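Local coordinates for protein diaminopropionate ammonia-lyase (Escherichia coli, PDB 4D9I) that catalyses the pyridoxal 5'-phosphate-dependent alpha,beta-elimination of both L- and D-2,3-diaminopropionate to pyruvate and ammonia, working as a homodimer, at residues Y42-L47 and E212-M217; P224-Q230 and D368-I374. All blocks are in the same frame, centred on the assembly; numbering follows the deposited sequence.

Contact 1 (Y42-L47 and E212-M217); sequences YRPTPL and EAVEQM
Tyr42 and Glu212 reach for each other from opposite directions, the phenol hydroxyl donating to one carboxylate oxygen with OH to OE2 at 2.6 Å. The donor reaches OE2 on its anti side, 33° out of the carboxylate plane, and Arg33 on helix 26-36 gives a further hydrogen bond to the same hydroxyl. The other oxygen, OE1, turns to the loop backbone, where the weak bond from Thr45 N measures 3.3 Å; OE1 also forms salt bridges with Lys65 and Arg70. With its chain extended beyond CG (chi2 174°), Glu212 spans from helix to loop and lays its CD 3.8 Å from Pro44 CB. In this fold type II enzyme the pairing sets helix 208-220 against the proline-rich loop that leads into strand 47-49, an outermost strand of the larger, mixed sheet within this chain. An alanine in place of Glu212 would probably leave Lys65 and Arg70 without this carboxylate and the Tyr42 hydroxyl without its acceptor. One turn on, Gln216 sends NE2 to Thr45 O at 2.8 Å, a bond close to straight (165°) and in the plane of the amide. Its OE1 accepts from Lys65, whose ammonium also reaches Thr45 O, while the Thr45 hydroxyl is taken by Glu67. Beyond these polar groups the contact turns apolar, Leu47 CD2 resting 3.6 Å from Met217 CG.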
ATOM      1  N   TYR B  42      11.086  -1.452  26.087  1.00 31.58           N
ATOM      2  CA  TYR B  42       9.965  -2.400  26.091  1.00 30.75           C
ATOM      3  C   TYR B  42       8.630  -1.697  25.958  1.00 31.10           C
ATOM      4  O   TYR B  42       8.346  -0.748  26.707  1.00 32.56           O
ATOM      5  CB  TYR B  42       9.911  -3.278  27.344  1.00 31.33           C
ATOM      6  CG  TYR B  42       8.714  -4.221  27.326  1.00 30.48           C
ATOM      7  CD1 TYR B  42       8.742  -5.395  26.572  1.00 29.06           C
ATOM      8  CD2 TYR B  42       7.538  -3.913  28.025  1.00 31.42           C
ATOM      9  CE1 TYR B  42       7.646  -6.245  26.530  1.00 28.43           C
ATOM     10  CE2 TYR B  42       6.440  -4.759  27.993  1.00 30.89           C
ATOM     11  CZ  TYR B  42       6.504  -5.926  27.241  1.00 29.57           C
ATOM     12  OH  TYR B  42       5.420  -6.775  27.184  1.00 29.36           O
ATOM     13  N   ARG B  43       7.826  -2.199  25.016  1.00 29.38           N
ATOM     14  CA  ARG B  43       6.451  -1.790  24.816  1.00 29.35           C
ATOM     15  C   ARG B  43       5.737  -2.952  24.104  1.00 27.52           C
ATOM     16  O   ARG B  43       6.206  -3.427  23.075  1.00 26.33           O
ATOM     17  CB  ARG B  43       6.391  -0.503  23.960  1.00 29.70           C
ATOM     18  CG  ARG B  43       5.076   0.260  23.994  1.00 30.65           C
ATOM     19  CD  ARG B  43       5.030   1.304  22.876  1.00 30.70           C
ATOM     20  N   PRO B  44       4.598  -3.416  24.643  1.00 27.59           N
ATOM     21  CA  PRO B  44       3.868  -4.448  23.900  1.00 26.09           C
ATOM     22  C   PRO B  44       3.580  -3.966  22.486  1.00 24.61           C
ATOM     23  O   PRO B  44       3.208  -2.817  22.297  1.00 25.02           O
ATOM     24  CB  PRO B  44       2.579  -4.597  24.691  1.00 27.13           C
ATOM     25  CG  PRO B  44       2.939  -4.167  26.077  1.00 28.87           C
ATOM     26  CD  PRO B  44       3.912  -3.044  25.893  1.00 29.27           C
ATOM     27  N   THR B  45       3.819  -4.819  21.500  1.00 23.04           N
ATOM     28  CA  THR B  45       3.646  -4.456  20.098  1.00 21.89           C
ATOM     29  C   THR B  45       2.143  -4.406  19.770  1.00 21.74           C
ATOM     30  O   THR B  45       1.347  -5.118  20.385  1.00 22.09           O
ATOM     31  CB  THR B  45       4.318  -5.494  19.178  1.00 20.81           C
ATOM     32  OG1 THR B  45       3.806  -6.797  19.479  1.00 20.52           O
ATOM     33  CG2 THR B  45       5.839  -5.497  19.332  1.00 20.85           C
ATOM     34  N   PRO B  46       1.736  -3.566  18.801  1.00 21.44           N
ATOM     35  CA  PRO B  46       0.292  -3.467  18.626  1.00 21.51           C
ATOM     36  C   PRO B  46      -0.351  -4.742  18.115  1.00 20.61           C
ATOM     37  O   PRO B  46       0.273  -5.526  17.378  1.00 19.40           O
ATOM     38  CB  PRO B  46       0.114  -2.331  17.589  1.00 21.49           C
ATOM     39  CG  PRO B  46       1.412  -1.558  17.618  1.00 21.67           C
ATOM     40  CD  PRO B  46       2.474  -2.556  18.022  1.00 21.36           C
ATOM     41  N   LEU B  47      -1.604  -4.925  18.513  1.00 21.13           N
ATOM     42  CA  LEU B  47      -2.448  -5.938  17.923  1.00 21.13           C
ATOM     43  C   LEU B  47      -3.512  -5.206  17.114  1.00 21.32           C
ATOM     44  O   LEU B  47      -4.449  -4.646  17.683  1.00 22.56           O
ATOM     45  CB  LEU B  47      -3.117  -6.781  19.008  1.00 21.88           C
ATOM     46  CG  LEU B  47      -3.942  -7.966  18.493  1.00 21.78           C
ATOM     47  CD1 LEU B  47      -3.015  -8.952  17.790  1.00 20.94           C
ATOM     48  CD2 LEU B  47      -4.663  -8.667  19.630  1.00 22.89           C
ATOM     49  N   GLU B 212       1.299 -11.200  25.429  1.00 25.79           N
ATOM     50  CA  GLU B 212       0.825  -9.846  25.123  1.00 25.92           C
ATOM     51  C   GLU B 212      -0.464  -9.854  24.318  1.00 25.43           C
ATOM     52  O   GLU B 212      -1.397  -9.123  24.645  1.00 26.75           O
ATOM     53  CB  GLU B 212       1.871  -9.047  24.342  1.00 24.61           C
ATOM     54  CG  GLU B 212       3.110  -8.654  25.124  1.00 24.94           C
ATOM     55  CD  GLU B 212       4.151  -8.004  24.234  1.00 24.15           C
ATOM     56  OE1 GLU B 212       3.833  -7.775  23.025  1.00 23.07           O
ATOM     57  OE2 GLU B 212       5.274  -7.704  24.736  1.00 24.36           O
ATOM     58  N   ALA B 213      -0.501 -10.675  23.268  1.00 23.98           N
ATOM     59  CA  ALA B 213      -1.673 -10.772  22.393  1.00 23.82           C
ATOM     60  C   ALA B 213      -2.919 -11.243  23.137  1.00 25.31           C
ATOM     61  O   ALA B 213      -4.001 -10.733  22.879  1.00 25.55           O
ATOM     62  CB  ALA B 213      -1.397 -11.656  21.170  1.00 22.46           C
ATOM     63  N   VAL B 214      -2.761 -12.196  24.060  1.00 26.06           N
ATOM     64  CA  VAL B 214      -3.897 -12.698  24.830  1.00 28.19           C
ATOM     65  C   VAL B 214      -4.429 -11.583  25.730  1.00 29.95           C
ATOM     66  O   VAL B 214      -5.627 -11.346  25.774  1.00 30.75           O
ATOM     67  CB  VAL B 214      -3.553 -13.961  25.661  1.00 28.85           C
ATOM     68  CG1 VAL B 214      -4.680 -14.298  26.621  1.00 31.29           C
ATOM     69  CG2 VAL B 214      -3.334 -15.146  24.743  1.00 28.07           C
ATOM     70  N   GLU B 215      -3.521 -10.902  26.428  1.00 30.62           N
ATOM     71  CA  GLU B 215      -3.874  -9.731  27.227  1.00 32.58           C
ATOM     72  C   GLU B 215      -4.592  -8.711  26.345  1.00 32.04           C
ATOM     73  O   GLU B 215      -5.594  -8.147  26.743  1.00 33.77           O
ATOM     74  CB  GLU B 215      -2.623  -9.090  27.836  1.00 33.16           C
ATOM     75  CG  GLU B 215      -2.930  -7.927  28.770  1.00 36.19           C
ATOM     76  CD  GLU B 215      -1.684  -7.180  29.244  1.00 36.93           C
ATOM     77  OE1 GLU B 215      -0.571  -7.470  28.767  1.00 35.20           O
ATOM     78  OE2 GLU B 215      -1.817  -6.280  30.104  1.00 39.53           O
ATOM     79  N   GLN B 216      -4.060  -8.462  25.151  1.00 29.77           N
ATOM     80  CA  GLN B 216      -4.685  -7.490  24.255  1.00 29.50           C
ATOM     81  C   GLN B 216      -6.072  -7.947  23.790  1.00 29.90           C
ATOM     82  O   GLN B 216      -7.004  -7.146  23.764  1.00 31.77           O
ATOM     83  CB  GLN B 216      -3.784  -7.174  23.068  1.00 27.17           C
ATOM     84  CG  GLN B 216      -2.603  -6.290  23.420  1.00 27.33           C
ATOM     85  CD  GLN B 216      -1.493  -6.413  22.416  1.00 25.18           C
ATOM     86  OE1 GLN B 216      -1.144  -7.518  22.008  1.00 24.29           O
ATOM     87  NE2 GLN B 216      -0.948  -5.288  21.991  1.00 24.99           N
ATOM     88  N   MET B 217      -6.206  -9.223  23.427  1.00 28.81           N
ATOM     89  CA  MET B 217      -7.503  -9.778  23.030  1.00 29.38           C
ATOM     90  C   MET B 217      -8.518  -9.710  24.170  1.00 32.27           C
ATOM     91  O   MET B 217      -9.679  -9.354  23.950  1.00 33.40           O
ATOM     92  CB  MET B 217      -7.364 -11.195  22.464  1.00 27.93           C
ATOM     93  CG  MET B 217      -6.835 -11.230  21.028  1.00 25.50           C
ATOM     94  SD  MET B 217      -6.609 -12.864  20.267  1.00 24.26           S
ATOM     95  CE  MET B 217      -5.390 -13.645  21.315  1.00 24.07           C
TER

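Contact 2 (P224-Q230 and D368-I374); sequences PTHVLLQ and DAVVLVI
Two neighbouring parallel strands at the heart of the larger, mixed sheet of this fold type II enzyme, 226-230 and 370-374, are joined here, their directions 20° apart. His226 N donates to Val370 O, Leu372 N to His226 O and Leu228 N to Leu372 O, each at 3.1 Å. Val370 O also accepts from Thr225 N, so two successive amides grip one carbonyl. At this end the Thr225 hydroxyl replaces a backbone acceptor: Val370 N donates to OG1 at 2.7 Å. The same oxygen lies at the edge of the His226 imidazole, in its plane, and shares a hydrogen bond with ND1, which helps fix the ring's rotation. On one face of the sheet Val227 CG2 stands 4.0 Å from Leu372 CG, the two side chains side by side; on the other, packed against helix 338-352, Leu228 CD1 meets Val371 CG1 at 3.8 Å. Further along the strands part, and a water fills in, accepting from Ile374 N at 2.8 Å and lying within donating distance of Leu228 O and Gln230 OE1, which share its protons with other acceptors. A bend at chi2 (-89°) lets Gln230 bring NE2 to Ile374 O at 2.9 Å, with Ser339 O as a second acceptor. Thus a hydroxyl supplements the backbone bonds at the Thr225 end, while at the other a water and the Gln230 amide keep buried Ile374 N and O satisfied.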
ATOM      1  N   PRO B 224      -9.911 -15.729  20.298  1.00 28.84           N
ATOM      2  CA  PRO B 224      -9.639 -16.205  18.942  1.00 27.39           C
ATOM      3  C   PRO B 224     -10.228 -17.603  18.684  1.00 28.50           C
ATOM      4  O   PRO B 224     -10.161 -18.487  19.554  1.00 29.83           O
ATOM      5  CB  PRO B 224      -8.113 -16.234  18.890  1.00 25.82           C
ATOM      6  CG  PRO B 224      -7.675 -16.454  20.312  1.00 26.69           C
ATOM      7  CD  PRO B 224      -8.779 -15.949  21.213  1.00 28.50           C
ATOM      8  N   THR B 225     -10.793 -17.794  17.497  1.00 27.91           N
ATOM      9  CA  THR B 225     -11.176 -19.121  17.036  1.00 28.86           C
ATOM     10  C   THR B 225     -10.040 -19.786  16.247  1.00 27.87           C
ATOM     11  O   THR B 225      -9.945 -21.023  16.217  1.00 29.07           O
ATOM     12  CB  THR B 225     -12.412 -19.052  16.114  1.00 29.42           C
ATOM     13  OG1 THR B 225     -12.150 -18.112  15.068  1.00 27.43           O
ATOM     14  CG2 THR B 225     -13.653 -18.623  16.897  1.00 30.88           C
ATOM     15  N   HIS B 226      -9.209 -18.965  15.595  1.00 26.05           N
ATOM     16  CA  HIS B 226      -8.124 -19.429  14.720  1.00 25.38           C
ATOM     17  C   HIS B 226      -6.825 -18.744  15.012  1.00 23.99           C
ATOM     18  O   HIS B 226      -6.818 -17.621  15.517  1.00 23.40           O
ATOM     19  CB  HIS B 226      -8.457 -19.138  13.250  1.00 24.95           C
ATOM     20  CG  HIS B 226      -9.657 -19.882  12.743  1.00 26.49           C
ATOM     21  ND1 HIS B 226     -10.904 -19.606  13.160  1.00 27.71           N
ATOM     22  CD2 HIS B 226      -9.769 -20.933  11.840  1.00 27.66           C
ATOM     23  CE1 HIS B 226     -11.787 -20.436  12.557  1.00 29.22           C
ATOM     24  NE2 HIS B 226     -11.091 -21.259  11.756  1.00 29.38           N
ATOM     25  N   VAL B 227      -5.717 -19.417  14.680  1.00 23.76           N
ATOM     26  CA  VAL B 227      -4.409 -18.766  14.582  1.00 22.77           C
ATOM     27  C   VAL B 227      -3.638 -19.323  13.377  1.00 22.79           C
ATOM     28  O   VAL B 227      -3.611 -20.546  13.143  1.00 23.63           O
ATOM     29  CB  VAL B 227      -3.597 -18.834  15.903  1.00 22.85           C
ATOM     30  CG1 VAL B 227      -3.273 -20.274  16.306  1.00 24.06           C
ATOM     31  CG2 VAL B 227      -2.324 -17.990  15.811  1.00 21.21           C
ATOM     32  N   LEU B 228      -3.083 -18.410  12.582  1.00 21.59           N
ATOM     33  CA  LEU B 228      -2.200 -18.776  11.498  1.00 21.84           C
ATOM     34  C   LEU B 228      -0.778 -18.496  11.938  1.00 21.17           C
ATOM     35  O   LEU B 228      -0.454 -17.385  12.381  1.00 20.87           O
ATOM     36  CB  LEU B 228      -2.549 -18.036  10.198  1.00 21.84           C
ATOM     37  CG  LEU B 228      -3.649 -18.768   9.390  1.00 23.24           C
ATOM     38  CD1 LEU B 228      -5.020 -18.550  10.021  1.00 23.63           C
ATOM     39  CD2 LEU B 228      -3.683 -18.341   7.921  1.00 23.79           C
ATOM     40  N   LEU B 229       0.065 -19.509  11.826  1.00 21.40           N
ATOM     41  CA  LEU B 229       1.436 -19.396  12.264  1.00 20.54           C
ATOM     42  C   LEU B 229       2.370 -19.835  11.138  1.00 21.39           C
ATOM     43  O   LEU B 229       2.397 -21.014  10.765  1.00 22.43           O
ATOM     44  CB  LEU B 229       1.649 -20.252  13.542  1.00 20.68           C
ATOM     45  CG  LEU B 229       0.889 -19.827  14.814  1.00 20.35           C
ATOM     46  CD1 LEU B 229       1.004 -20.897  15.911  1.00 21.30           C
ATOM     47  CD2 LEU B 229       1.404 -18.479  15.321  1.00 19.10           C
ATOM     48  N   GLN B 230       3.142 -18.896  10.607  1.00 20.96           N
ATOM     49  CA  GLN B 230       4.148 -19.222   9.599  1.00 21.96           C
ATOM     50  C   GLN B 230       5.300 -19.978  10.253  1.00 22.48           C
ATOM     51  O   GLN B 230       5.653 -19.694  11.395  1.00 22.01           O
ATOM     52  CB  GLN B 230       4.658 -17.972   8.859  1.00 21.30           C
ATOM     53  CG  GLN B 230       5.290 -16.874   9.716  1.00 20.46           C
ATOM     54  CD  GLN B 230       4.255 -15.869  10.214  1.00 19.56           C
ATOM     55  OE1 GLN B 230       3.457 -16.185  11.087  1.00 19.51           O
ATOM     56  NE2 GLN B 230       4.264 -14.670   9.655  1.00 19.07           N
ATOM     57  N   ASP B 368     -18.391 -16.085  12.095  1.00 32.38           N
ATOM     58  CA  ASP B 368     -18.029 -16.031  13.515  1.00 33.03           C
ATOM     59  C   ASP B 368     -16.518 -16.089  13.791  1.00 30.89           C
ATOM     60  O   ASP B 368     -16.086 -15.908  14.936  1.00 31.43           O
ATOM     61  CB  ASP B 368     -18.716 -17.162  14.282  1.00 35.73           C
ATOM     62  CG  ASP B 368     -20.227 -17.070  14.220  1.00 38.57           C
ATOM     63  OD1 ASP B 368     -20.779 -15.971  14.433  1.00 39.47           O
ATOM     64  OD2 ASP B 368     -20.862 -18.092  13.926  1.00 40.48           O
ATOM     65  N   ALA B 369     -15.714 -16.369  12.773  1.00 28.86           N
ATOM     66  CA  ALA B 369     -14.276 -16.565  13.008  1.00 27.07           C
ATOM     67  C   ALA B 369     -13.535 -15.318  13.488  1.00 25.54           C
ATOM     68  O   ALA B 369     -13.716 -14.216  12.957  1.00 24.58           O
ATOM     69  CB  ALA B 369     -13.589 -17.169  11.792  1.00 25.98           C
ATOM     70  N   VAL B 370     -12.709 -15.518  14.516  1.00 25.29           N
ATOM     71  CA  VAL B 370     -11.809 -14.507  15.040  1.00 24.30           C
ATOM     72  C   VAL B 370     -10.374 -15.008  14.823  1.00 23.01           C
ATOM     73  O   VAL B 370      -9.932 -16.000  15.447  1.00 23.36           O
ATOM     74  CB  VAL B 370     -12.106 -14.218  16.524  1.00 25.87           C
ATOM     75  CG1 VAL B 370     -11.156 -13.182  17.076  1.00 25.10           C
ATOM     76  CG2 VAL B 370     -13.558 -13.754  16.696  1.00 27.85           C
ATOM     77  N   VAL B 371      -9.647 -14.327  13.936  1.00 21.55           N
ATOM     78  CA  VAL B 371      -8.430 -14.911  13.367  1.00 20.62           C
ATOM     79  C   VAL B 371      -7.185 -14.111  13.763  1.00 19.82           C
ATOM     80  O   VAL B 371      -7.023 -12.967  13.366  1.00 18.91           O
ATOM     81  CB  VAL B 371      -8.545 -15.047  11.836  1.00 20.22           C
ATOM     82  CG1 VAL B 371      -7.358 -15.818  11.261  1.00 20.04           C
ATOM     83  CG2 VAL B 371      -9.856 -15.742  11.445  1.00 21.31           C
ATOM     84  N   LEU B 372      -6.338 -14.735  14.582  1.00 20.10           N
ATOM     85  CA  LEU B 372      -5.100 -14.160  15.026  1.00 19.61           C
ATOM     86  C   LEU B 372      -4.016 -14.466  14.002  1.00 18.96           C
ATOM     87  O   LEU B 372      -3.791 -15.616  13.640  1.00 19.35           O
ATOM     88  CB  LEU B 372      -4.720 -14.713  16.421  1.00 20.35           C
ATOM     89  CG  LEU B 372      -3.341 -14.344  16.993  1.00 20.13           C
ATOM     90  CD1 LEU B 372      -3.134 -12.848  17.063  1.00 19.51           C
ATOM     91  CD2 LEU B 372      -3.175 -14.968  18.379  1.00 21.50           C
ATOM     92  N   VAL B 373      -3.366 -13.418  13.516  1.00 18.66           N
ATOM     93  CA  VAL B 373      -2.274 -13.533  12.541  1.00 18.47           C
ATOM     94  C   VAL B 373      -1.063 -12.896  13.191  1.00 18.50           C
ATOM     95  O   VAL B 373      -1.213 -11.932  13.941  1.00 18.56           O
ATOM     96  CB  VAL B 373      -2.651 -12.798  11.230  1.00 18.32           C
ATOM     97  CG1 VAL B 373      -1.532 -12.832  10.208  1.00 18.47           C
ATOM     98  CG2 VAL B 373      -3.903 -13.445  10.622  1.00 18.92           C
ATOM     99  N   ILE B 374       0.128 -13.448  12.934  1.00 18.21           N
ATOM    100  CA  ILE B 374       1.353 -12.843  13.412  1.00 17.76           C
ATOM    101  C   ILE B 374       2.155 -12.279  12.246  1.00 17.35           C
ATOM    102  O   ILE B 374       2.509 -13.016  11.315  1.00 17.62           O
ATOM    103  CB  ILE B 374       2.235 -13.844  14.213  1.00 18.46           C
ATOM    104  CG1 ILE B 374       1.406 -14.690  15.194  1.00 18.90           C
ATOM    105  CG2 ILE B 374       3.397 -13.102  14.868  1.00 18.64           C
ATOM    106  CD1 ILE B 374       0.744 -13.959  16.367  1.00 19.10           C
TER
HETATM  107  O   HOH W   1       0.676 -15.343  10.920  1.00 16.52           O

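Overall arrangement
Contact 1 and contact 2 have centres 15 Å apart and belong to one continuous piece of architecture, since strand 226-230 is the next element in the chain after helix 208-220. Met217 connects them: its SD lies 3.7 Å from Pro224 CG and its CE 3.9 Å from Leu372 CD2, while Leu47 CD1 approaches Leu372 CD1 at 4.0 Å. The polar pairing of 42-47 with 212-217 therefore flanks an apolar layer between the helix and the sheet. Contact 1 lies away from the annotated catalytic residues, whereas the Gln230 end of contact 2 lies nearer, its side chain about 11 Å from that of Asp120, the inferred proton acceptor for the L-isomer, and about 9 Å from a bound Tris molecule.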